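DUF3224 domain-containing protein (Shewanella oneidensis, PDB 2OOJ) is of unknown function but belongs to the DUF3224 family, in the allene oxide cyclase-like barrel clan, and forms a two-chain assembly. Local coordinates at residues K6-D12 with Q124-S130; G76-V82 with S104-L109; L30-D36 with Q48-A54. All coordinates share one frame; numbering follows the deposited sequence.

How the contacts relate
All three contacts are antiparallel pairings within one curled sheet. Contact 1 joins the first long strand to the last, contact 3 the strands of an early hairpin, and contact 2 the open end of a later hairpin. Contacts 1 and 3, about 20 Å apart between centres, lie on opposite sides of the chain's centre. Contact 1 has one largely buried face (V7, F11, Y127, F129) and a more exposed, mostly polar one that includes F126. Contact 3 has no fully exposed residue, since one face packs within the chain and the other meets the second subunit, burying a salt bridge. Contact 2, rich in glycine, is held by a turn and polar side chains; its F81 touches F129 of contact 1.

Contact 1. Residues K6-D12 with Q124-S130; sequences KVTGKFD and QHFYEFS
V7 and G9 pair with F129 and Y127 as antiparallel hydrogen-bonded pairs, the strand axes running at 137° to one another. The Y127 ring lies flat over the backbone of G9, whose N sits 3.5 Å above the ring plane; glycine suits this place because any side chain would strike the phenol. Chi1 of 65° sets the ring between the backbone N and carbonyl carbon of Y127, swinging it back across strand 6-12, and its OH bonds Y40 and L43. Next to it, H125 CB rests over the face of F11, 3.7 Å from the ring centroid, in a CH-pi contact. V7 CG2 lies 3.9 Å from F129 CB, extending this buried apolar face. On the other face, the aliphatic stem of K10 runs beside F126, K10 CG 3.7 Å from F126 CE2, while the lysine's end remains at the surface. The Q124 amide is fixed by two bonds in its plane, NE2 to D12 OD1 at 3.1 Å and NE2 to H125 O at 3.0 Å. Joining the first and last long strands, with V7, F11, Y127 and F129 on the buried face, is consistent with a closed or nearly closed antiparallel barrel.

Contact 2. Residues G76-V82 with S104-L109; sequences GRQGSFV and SGAGEL
S80 and A106 form the hydrogen-bonded pair at the open end of the beta hairpin of strands 77-90 and 93-107, where the second strand leaves through a type II' turn from A106 to L109. G107 takes the positive phi of that turn, a conformation glycine adopts readily. A106 O receives both S80 N and L109 N, from opposite faces of its carbonyl plane, tying turn to strand. Across from the turn, G79 has no side chain, which lets L109 CG settle 3.8 Å from G79 CA. From there the leucine branches part: L109 CD2 lies against R77 O, while L109 CD1 meets the ring edge of F81, 3.8 Å from F81 CD1. F81 is brought alongside by chi1 of 53°, which sets the ring between its own backbone N and carbonyl carbon, on the buried side. S80 points to the other side with A106, where V25 and G26 of the second subunit pack; its small OG lies 3.3 Å from A106 CB and shares a water with S104 O. S104 stands in for a backbone group: its OG accepts V82 N at 3.0 Å and also bonds V101 O. At the solvent end, E108 leaves its backbone with CG anti to the carbonyl carbon (chi1 -56°) and stays extended, long enough to reach back along strand 77-82. R77 bends at chi3, bringing a face of its guanidinium under E108 O, and also makes a cation-pi contact with F133. The glutamate's reach ends at OE1, which takes Q78 N on its anti side at 2.9 Å.

Contact 3. Residues L30-D36 with Q48-A54; sequences LGRMALD and QGEMLSA
R32 and E50 carry the salt bridge between these two segments of a beta hairpin, in which strands 29-39 and 43-55 run antiparallel at 150° and seven successive residue pairs face each other from L30-A54 to D36-Q48. Side chains alternate between two faces, each with its own relief. On the face of M33, L35 and M51, all set against L15 of strand 5-18, the long, unbranched tail of selenomethionine M51 is the main bump. It rises with CG anti to its backbone N (chi1 171°), then turns at its end so that CE reaches L35 CD2 at 3.5 Å; the two chains cross at about a right angle. L35 lies over the G49 backbone, its CB 3.5 Å from G49 O. Opposite S53, the absence of a side chain at G31 lets S53 OG sit 3.5 Å from G31 CA, where even a CB would collide with it. The other face turns toward the second subunit. There L52 CD2 packs along the arginine stem, 3.7 Å from R32 CG, a greasy flank for a buried charge, while L30 CD2 touches A54 CB at 3.7 Å. R32 NH1 gives E50 OE1 a hydrogen bond of 2.9 Å in the guanidinium plane, on the syn lone pair, and the arginine is held further by E18 and the carbonyl of N19. A34, with just a methyl, leaves space for Y21 of the second subunit, which also bonds E50 OE2 and D36 OD2. At the end of the ladder, D36 and Q48 lie side by side, and Q48 NE2 meets the syn lone pair of D36 OD1 at 2.7 Å.

Contact 1. Residues K6-D12 with Q124-S130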
loop_
_atom_site.group_PDB
_atom_site.type_symbol
_atom_site.label_atom_id
_atom_site.label_comp_id
_atom_site.label_asym_id
_atom_site.label_seq_id
_atom_site.Cartn_x
_atom_site.Cartn_y
_atom_site.Cartn_z
ATOM N N LYS B 6 -12.785 17.260 11.685
ATOM C CA LYS B 6 -12.307 15.978 12.218
ATOM C C LYS B 6 -13.426 15.309 12.974
ATOM O O LYS B 6 -13.961 15.891 13.934
ATOM C CB LYS B 6 -11.104 16.181 13.140
ATOM C CG LYS B 6 -10.611 14.863 13.790
ATOM C CD LYS B 6 -9.168 14.988 14.269
ATOM C CE LYS B 6 -8.874 14.073 15.434
ATOM N NZ LYS B 6 -9.149 14.728 16.752
ATOM N N VAL B 7 -13.811 14.130 12.502
ATOM C CA VAL B 7 -14.873 13.335 13.074
ATOM C C VAL B 7 -14.278 12.034 13.558
ATOM O O VAL B 7 -13.338 11.534 12.967
ATOM C CB VAL B 7 -16.017 13.035 12.078
ATOM C CG1 VAL B 7 -16.744 14.331 11.655
ATOM C CG2 VAL B 7 -15.529 12.281 10.845
ATOM N N THR B 8 -14.844 11.511 14.630
ATOM C CA THR B 8 -14.375 10.285 15.289
ATOM C C THR B 8 -15.546 9.326 15.489
ATOM O O THR B 8 -16.699 9.733 15.727
ATOM C CB THR B 8 -13.733 10.561 16.658
ATOM O OG1 THR B 8 -12.650 11.479 16.489
ATOM C CG2 THR B 8 -13.144 9.233 17.283
ATOM N N GLY B 9 -15.255 8.041 15.420
ATOM C CA GLY B 9 -16.309 7.032 15.509
ATOM C C GLY B 9 -15.759 5.624 15.487
ATOM O O GLY B 9 -14.568 5.442 15.289
ATOM N N LYS B 10 -16.634 4.647 15.707
ATOM C CA LYS B 10 -16.245 3.239 15.776
ATOM C C LYS B 10 -16.191 2.640 14.377
ATOM O O LYS B 10 -16.869 3.087 13.479
ATOM C CB LYS B 10 -17.270 2.467 16.610
ATOM C CG LYS B 10 -17.391 3.023 18.016
ATOM C CD LYS B 10 -18.278 2.171 18.923
ATOM C CE LYS B 10 -18.076 2.641 20.377
ATOM N NZ LYS B 10 -18.911 1.895 21.376
ATOM N N PHE B 11 -15.351 1.645 14.178
ATOM C CA PHE B 11 -15.517 0.756 13.042
ATOM C C PHE B 11 -15.166 -0.692 13.418
ATOM O O PHE B 11 -14.415 -0.920 14.345
ATOM C CB PHE B 11 -14.714 1.222 11.831
ATOM C CG PHE B 11 -13.241 1.068 11.969
ATOM C CD1 PHE B 11 -12.474 2.049 12.566
ATOM C CD2 PHE B 11 -12.600 -0.059 11.477
ATOM C CE1 PHE B 11 -11.102 1.909 12.653
ATOM C CE2 PHE B 11 -11.222 -0.232 11.587
ATOM C CZ PHE B 11 -10.469 0.749 12.167
ATOM N N ASP B 12 -15.749 -1.649 12.703
ATOM C CA ASP B 12 -15.385 -3.065 12.836
ATOM C C ASP B 12 -14.854 -3.523 11.503
ATOM O O ASP B 12 -15.252 -3.010 10.497
ATOM C CB ASP B 12 -16.634 -3.870 13.226
ATOM C CG ASP B 12 -17.246 -3.373 14.522
ATOM O OD1 ASP B 12 -16.482 -2.864 15.404
ATOM O OD2 ASP B 12 -18.475 -3.466 14.639
ATOM N N GLN B 124 -12.012 -1.805 21.006
ATOM C CA GLN B 124 -12.818 -1.250 19.925
ATOM C C GLN B 124 -11.956 -0.316 19.075
ATOM O O GLN B 124 -11.306 0.578 19.594
ATOM C CB GLN B 124 -14.008 -0.484 20.503
ATOM C CG GLN B 124 -14.882 0.277 19.492
ATOM C CD GLN B 124 -15.637 -0.662 18.579
ATOM O OE1 GLN B 124 -16.437 -1.452 19.048
ATOM N NE2 GLN B 124 -15.373 -0.599 17.274
ATOM N N HIS B 125 -11.942 -0.567 17.777
ATOM C CA HIS B 125 -11.293 0.326 16.819
ATOM C C HIS B 125 -12.110 1.562 16.589
ATOM O O HIS B 125 -13.340 1.480 16.499
ATOM C CB HIS B 125 -11.100 -0.365 15.485
ATOM C CG HIS B 125 -10.023 -1.379 15.510
ATOM N ND1 HIS B 125 -8.696 -1.040 15.663
ATOM C CD2 HIS B 125 -10.073 -2.729 15.485
ATOM C CE1 HIS B 125 -7.969 -2.145 15.696
ATOM N NE2 HIS B 125 -8.781 -3.183 15.596
ATOM N N PHE B 126 -11.395 2.680 16.467
ATOM C CA PHE B 126 -11.966 3.981 16.217
ATOM C C PHE B 126 -11.222 4.604 15.056
ATOM O O PHE B 126 -9.998 4.451 14.921
ATOM C CB PHE B 126 -11.812 4.900 17.436
ATOM C CG PHE B 126 -12.743 4.565 18.557
ATOM C CD1 PHE B 126 -12.424 3.573 19.442
ATOM C CD2 PHE B 126 -13.933 5.244 18.714
ATOM C CE1 PHE B 126 -13.284 3.253 20.466
ATOM C CE2 PHE B 126 -14.785 4.928 19.736
ATOM C CZ PHE B 126 -14.462 3.916 20.604
ATOM N N TYR B 127 -11.957 5.345 14.273
ATOM C CA TYR B 127 -11.383 6.179 13.209
ATOM C C TYR B 127 -11.425 7.638 13.663
ATOM O O TYR B 127 -12.343 8.052 14.392
ATOM C CB TYR B 127 -12.170 6.005 11.899
ATOM C CG TYR B 127 -13.588 6.496 11.963
ATOM C CD1 TYR B 127 -13.906 7.843 11.705
ATOM C CD2 TYR B 127 -14.629 5.614 12.223
ATOM C CE1 TYR B 127 -15.204 8.271 11.775
ATOM C CE2 TYR B 127 -15.922 6.045 12.326
ATOM C CZ TYR B 127 -16.215 7.380 12.080
ATOM O OH TYR B 127 -17.519 7.789 12.175
ATOM N N GLU B 128 -10.415 8.402 13.239
ATOM C CA GLU B 128 -10.362 9.831 13.382
ATOM C C GLU B 128 -10.123 10.359 11.968
ATOM O O GLU B 128 -9.063 10.143 11.414
ATOM C CB GLU B 128 -9.238 10.254 14.315
ATOM C CG GLU B 128 -9.435 9.890 15.802
ATOM C CD GLU B 128 -8.948 8.475 16.193
ATOM O OE1 GLU B 128 -7.849 8.051 15.786
ATOM O OE2 GLU B 128 -9.669 7.792 16.947
ATOM N N PHE B 129 -11.126 11.007 11.381
ATOM C CA PHE B 129 -11.106 11.328 9.948
ATOM C C PHE B 129 -11.125 12.829 9.782
ATOM O O PHE B 129 -12.080 13.471 10.204
ATOM C CB PHE B 129 -12.312 10.627 9.266
ATOM C CG PHE B 129 -12.361 10.760 7.765
ATOM C CD1 PHE B 129 -11.206 10.773 6.987
ATOM C CD2 PHE B 129 -13.574 10.782 7.114
ATOM C CE1 PHE B 129 -11.289 10.871 5.601
ATOM C CE2 PHE B 129 -13.640 10.873 5.736
ATOM C CZ PHE B 129 -12.488 10.906 4.992
ATOM N N SER B 130 -10.024 13.377 9.247
ATOM C CA SER B 130 -9.892 14.799 8.976
ATOM C C SER B 130 -10.086 15.039 7.493
ATOM O O SER B 130 -9.306 14.564 6.670
ATOM C CB SER B 130 -8.515 15.299 9.429
ATOM O OG SER B 130 -8.282 14.824 10.729
HETATM O O HOH W 1 -13.292 -2.797 16.299
#

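Contact 2. Residues G76-V82 with S104-L109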
loop_
_atom_site.group_PDB
_atom_site.type_symbol
_atom_site.label_atom_id
_atom_site.label_comp_id
_atom_site.label_asym_id
_atom_site.label_seq_id
_atom_site.Cartn_x
_atom_site.Cartn_y
_atom_site.Cartn_z
ATOM N N GLY B 76 -23.970 13.010 7.059
ATOM C CA GLY B 76 -25.284 12.993 6.467
ATOM C C GLY B 76 -25.332 12.936 4.956
ATOM O O GLY B 76 -26.394 12.669 4.394
ATOM N N ARG B 77 -24.199 13.139 4.285
ATOM C CA ARG B 77 -24.200 13.194 2.839
ATOM C C ARG B 77 -23.757 11.890 2.235
ATOM O O ARG B 77 -22.722 11.366 2.606
ATOM C CB ARG B 77 -23.273 14.295 2.366
ATOM C CG ARG B 77 -23.745 15.671 2.739
ATOM C CD ARG B 77 -22.668 16.669 2.452
ATOM N NE ARG B 77 -22.533 16.963 1.029
ATOM C CZ ARG B 77 -21.458 17.513 0.465
ATOM N NH1 ARG B 77 -20.385 17.813 1.188
ATOM N NH2 ARG B 77 -21.457 17.749 -0.845
ATOM N N GLN B 78 -24.534 11.391 1.284
ATOM C CA GLN B 78 -24.353 10.059 0.725
ATOM C C GLN B 78 -23.352 10.074 -0.428
ATOM O O GLN B 78 -23.432 10.888 -1.352
ATOM C CB GLN B 78 -25.696 9.524 0.214
ATOM C CG GLN B 78 -25.640 8.194 -0.569
ATOM C CD GLN B 78 -25.328 6.999 0.319
ATOM O OE1 GLN B 78 -25.777 6.937 1.465
ATOM N NE2 GLN B 78 -24.572 6.031 -0.217
ATOM N N GLY B 79 -22.392 9.169 -0.390
ATOM C CA GLY B 79 -21.478 9.066 -1.516
ATOM C C GLY B 79 -20.595 7.858 -1.398
ATOM O O GLY B 79 -20.924 6.882 -0.699
ATOM N N SER B 80 -19.449 7.944 -2.051
ATOM C CA SER B 80 -18.430 6.941 -1.935
ATOM C C SER B 80 -17.052 7.615 -2.039
ATOM O O SER B 80 -16.926 8.717 -2.553
ATOM C CB SER B 80 -18.628 5.913 -3.053
ATOM O OG SER B 80 -18.653 6.522 -4.344
ATOM N N PHE B 81 -16.033 6.903 -1.599
ATOM C CA PHE B 81 -14.656 7.275 -1.855
ATOM C C PHE B 81 -13.780 6.050 -1.632
ATOM O O PHE B 81 -14.238 5.031 -1.083
ATOM C CB PHE B 81 -14.243 8.448 -0.952
ATOM C CG PHE B 81 -14.489 8.205 0.499
ATOM C CD1 PHE B 81 -15.722 8.469 1.057
ATOM C CD2 PHE B 81 -13.476 7.708 1.312
ATOM C CE1 PHE B 81 -15.957 8.232 2.411
ATOM C CE2 PHE B 81 -13.690 7.494 2.648
ATOM C CZ PHE B 81 -14.947 7.751 3.199
ATOM N N VAL B 82 -12.519 6.167 -2.042
ATOM C CA VAL B 82 -11.526 5.108 -1.806
ATOM C C VAL B 82 -10.517 5.535 -0.763
ATOM O O VAL B 82 -10.011 6.646 -0.815
ATOM C CB VAL B 82 -10.791 4.715 -3.117
ATOM C CG1 VAL B 82 -9.552 3.739 -2.863
ATOM C CG2 VAL B 82 -11.805 4.052 -4.067
ATOM N N SER B 104 -11.447 10.232 -5.998
ATOM C CA SER B 104 -12.239 9.030 -5.811
ATOM C C SER B 104 -13.617 9.322 -5.234
ATOM O O SER B 104 -14.479 8.441 -5.263
ATOM C CB SER B 104 -11.541 7.986 -4.910
ATOM O OG SER B 104 -11.388 8.440 -3.550
ATOM N N GLY B 105 -13.801 10.524 -4.686
ATOM C CA GLY B 105 -15.061 10.935 -4.069
ATOM C C GLY B 105 -16.146 10.994 -5.127
ATOM O O GLY B 105 -15.932 11.581 -6.195
ATOM N N ALA B 106 -17.303 10.406 -4.817
ATOM C CA ALA B 106 -18.450 10.406 -5.734
ATOM C C ALA B 106 -19.757 10.699 -5.013
ATOM O O ALA B 106 -19.839 10.649 -3.772
ATOM C CB ALA B 106 -18.533 9.076 -6.457
ATOM N N GLY B 107 -20.799 10.968 -5.813
ATOM C CA GLY B 107 -22.083 11.399 -5.295
ATOM C C GLY B 107 -21.953 12.711 -4.562
ATOM O O GLY B 107 -21.297 13.644 -5.041
ATOM N N GLU B 108 -22.524 12.781 -3.361
ATOM C CA GLU B 108 -22.444 13.996 -2.577
ATOM C C GLU B 108 -21.084 14.152 -1.903
ATOM O O GLU B 108 -20.827 15.177 -1.252
ATOM C CB GLU B 108 -23.548 14.053 -1.518
ATOM C CG GLU B 108 -24.955 13.933 -2.031
ATOM C CD GLU B 108 -25.964 14.235 -0.955
ATOM O OE1 GLU B 108 -26.119 13.417 -0.022
ATOM O OE2 GLU B 108 -26.607 15.294 -1.036
ATOM N N LEU B 109 -20.219 13.144 -2.035
ATOM C CA LEU B 109 -18.842 13.230 -1.528
ATOM C C LEU B 109 -17.855 13.526 -2.660
ATOM O O LEU B 109 -16.643 13.419 -2.502
ATOM C CB LEU B 109 -18.454 11.980 -0.720
ATOM C CG LEU B 109 -19.421 11.623 0.410
ATOM C CD1 LEU B 109 -18.984 10.349 1.145
ATOM C CD2 LEU B 109 -19.636 12.752 1.402
HETATM O O HOH W 2 -27.548 12.387 1.694
HETATM O O HOH W 3 -16.079 6.287 -5.197
#

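Contact 3. Residues L30-D36 with Q48-A54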
loop_
_atom_site.group_PDB
_atom_site.type_symbol
_atom_site.label_atom_id
_atom_site.label_comp_id
_atom_site.label_asym_id
_atom_site.label_seq_id
_atom_site.Cartn_x
_atom_site.Cartn_y
_atom_site.Cartn_z
ATOM N N LEU B 30 3.970 -13.599 3.890
ATOM C CA LEU B 30 3.239 -12.669 3.037
ATOM C C LEU B 30 1.794 -13.066 3.066
ATOM O O LEU B 30 1.458 -14.259 3.164
ATOM C CB LEU B 30 3.735 -12.723 1.595
ATOM C CG LEU B 30 5.195 -12.420 1.328
ATOM C CD1 LEU B 30 5.442 -12.518 -0.160
ATOM C CD2 LEU B 30 5.603 -11.035 1.889
ATOM N N GLY B 31 0.913 -12.082 3.045
ATOM C CA GLY B 31 -0.519 -12.366 3.098
ATOM C C GLY B 31 -1.291 -11.502 2.136
ATOM O O GLY B 31 -0.818 -10.440 1.698
ATOM N N ARG B 32 -2.456 -12.011 1.763
ATOM C CA ARG B 32 -3.465 -11.252 1.079
ATOM C C ARG B 32 -4.757 -11.535 1.816
ATOM O O ARG B 32 -5.043 -12.679 2.114
ATOM C CB ARG B 32 -3.611 -11.673 -0.381
ATOM C CG ARG B 32 -4.677 -10.850 -1.101
ATOM C CD ARG B 32 -4.593 -11.007 -2.564
ATOM N NE ARG B 32 -4.773 -12.397 -2.988
ATOM C CZ ARG B 32 -5.901 -12.900 -3.473
ATOM N NH1 ARG B 32 -6.980 -12.153 -3.586
ATOM N NH2 ARG B 32 -5.950 -14.178 -3.856
HETATM N N MSE B 33 -5.545 -10.495 2.035
HETATM C CA MSE B 33 -6.813 -10.658 2.691
HETATM C C MSE B 33 -7.881 -9.806 2.073
HETATM O O MSE B 33 -7.612 -8.776 1.450
HETATM C CB MSE B 33 -6.655 -10.353 4.165
HETATM C CG MSE B 33 -5.799 -11.390 4.832
HETATM SE SE MSE B 33 -6.438 -11.803 6.551
HETATM C CE MSE B 33 -5.521 -10.500 7.455
ATOM N N ALA B 34 -9.104 -10.293 2.187
ATOM C CA ALA B 34 -10.255 -9.526 1.787
ATOM C C ALA B 34 -10.677 -8.749 2.996
ATOM O O ALA B 34 -10.655 -9.258 4.121
ATOM C CB ALA B 34 -11.398 -10.431 1.319
ATOM N N LEU B 35 -11.097 -7.512 2.761
ATOM C CA LEU B 35 -11.479 -6.628 3.849
ATOM C C LEU B 35 -12.946 -6.299 3.709
ATOM O O LEU B 35 -13.371 -5.868 2.640
ATOM C CB LEU B 35 -10.718 -5.306 3.771
ATOM C CG LEU B 35 -9.206 -5.187 3.901
ATOM C CD1 LEU B 35 -8.874 -3.688 3.926
ATOM C CD2 LEU B 35 -8.728 -5.900 5.147
ATOM N N ASP B 36 -13.690 -6.426 4.798
ATOM C CA ASP B 36 -15.085 -5.970 4.880
ATOM C C ASP B 36 -15.200 -5.145 6.161
ATOM O O ASP B 36 -14.966 -5.654 7.237
ATOM C CB ASP B 36 -16.088 -7.143 4.906
ATOM C CG ASP B 36 -16.209 -7.843 3.551
ATOM O OD1 ASP B 36 -16.891 -7.325 2.655
ATOM O OD2 ASP B 36 -15.580 -8.897 3.358
ATOM N N GLN B 48 -15.421 -2.414 1.228
ATOM C CA GLN B 48 -14.790 -3.635 0.814
ATOM C C GLN B 48 -13.459 -3.307 0.138
ATOM O O GLN B 48 -13.357 -2.322 -0.593
ATOM C CB GLN B 48 -15.681 -4.370 -0.189
ATOM C CG GLN B 48 -16.797 -5.136 0.430
ATOM C CD GLN B 48 -17.362 -6.215 -0.508
ATOM O OE1 GLN B 48 -17.510 -5.980 -1.694
ATOM N NE2 GLN B 48 -17.662 -7.401 0.039
ATOM N N GLY B 49 -12.463 -4.159 0.331
ATOM C CA GLY B 49 -11.208 -4.077 -0.420
ATOM C C GLY B 49 -10.296 -5.226 -0.078
ATOM O O GLY B 49 -10.768 -6.260 0.371
ATOM N N GLU B 50 -8.987 -5.029 -0.271
ATOM C CA GLU B 50 -8.007 -6.015 0.055
ATOM C C GLU B 50 -6.802 -5.364 0.691
ATOM O O GLU B 50 -6.576 -4.175 0.529
ATOM C CB GLU B 50 -7.587 -6.810 -1.178
ATOM C CG GLU B 50 -8.732 -7.560 -1.799
ATOM C CD GLU B 50 -8.286 -8.454 -2.937
ATOM O OE1 GLU B 50 -7.745 -9.536 -2.633
ATOM O OE2 GLU B 50 -8.427 -8.054 -4.109
HETATM N N MSE B 51 -6.065 -6.183 1.431
HETATM C CA MSE B 51 -4.821 -5.830 2.055
HETATM C C MSE B 51 -3.779 -6.856 1.642
HETATM O O MSE B 51 -4.100 -8.017 1.372
HETATM C CB MSE B 51 -5.012 -5.882 3.562
HETATM C CG MSE B 51 -3.740 -5.748 4.379
HETATM SE SE MSE B 51 -4.096 -6.076 6.322
HETATM C CE MSE B 51 -5.537 -6.997 6.112
ATOM N N LEU B 52 -2.534 -6.407 1.593
ATOM C CA LEU B 52 -1.356 -7.236 1.361
ATOM C C LEU B 52 -0.490 -6.959 2.578
ATOM O O LEU B 52 -0.442 -5.833 3.041
ATOM C CB LEU B 52 -0.645 -6.815 0.080
ATOM C CG LEU B 52 -1.503 -6.823 -1.176
ATOM C CD1 LEU B 52 -0.721 -6.212 -2.337
ATOM C CD2 LEU B 52 -1.999 -8.262 -1.487
ATOM N N SER B 53 0.138 -7.991 3.135
ATOM C CA SER B 53 0.954 -7.836 4.320
ATOM C C SER B 53 2.268 -8.604 4.189
ATOM O O SER B 53 2.368 -9.593 3.474
ATOM C CB SER B 53 0.203 -8.355 5.541
ATOM O OG SER B 53 -0.127 -9.692 5.346
ATOM N N ALA B 54 3.278 -8.123 4.878
ATOM C CA ALA B 54 4.508 -8.859 5.073
ATOM C C ALA B 54 4.865 -8.800 6.556
ATOM O O ALA B 54 5.190 -7.733 7.073
ATOM C CB ALA B 54 5.620 -8.229 4.232
#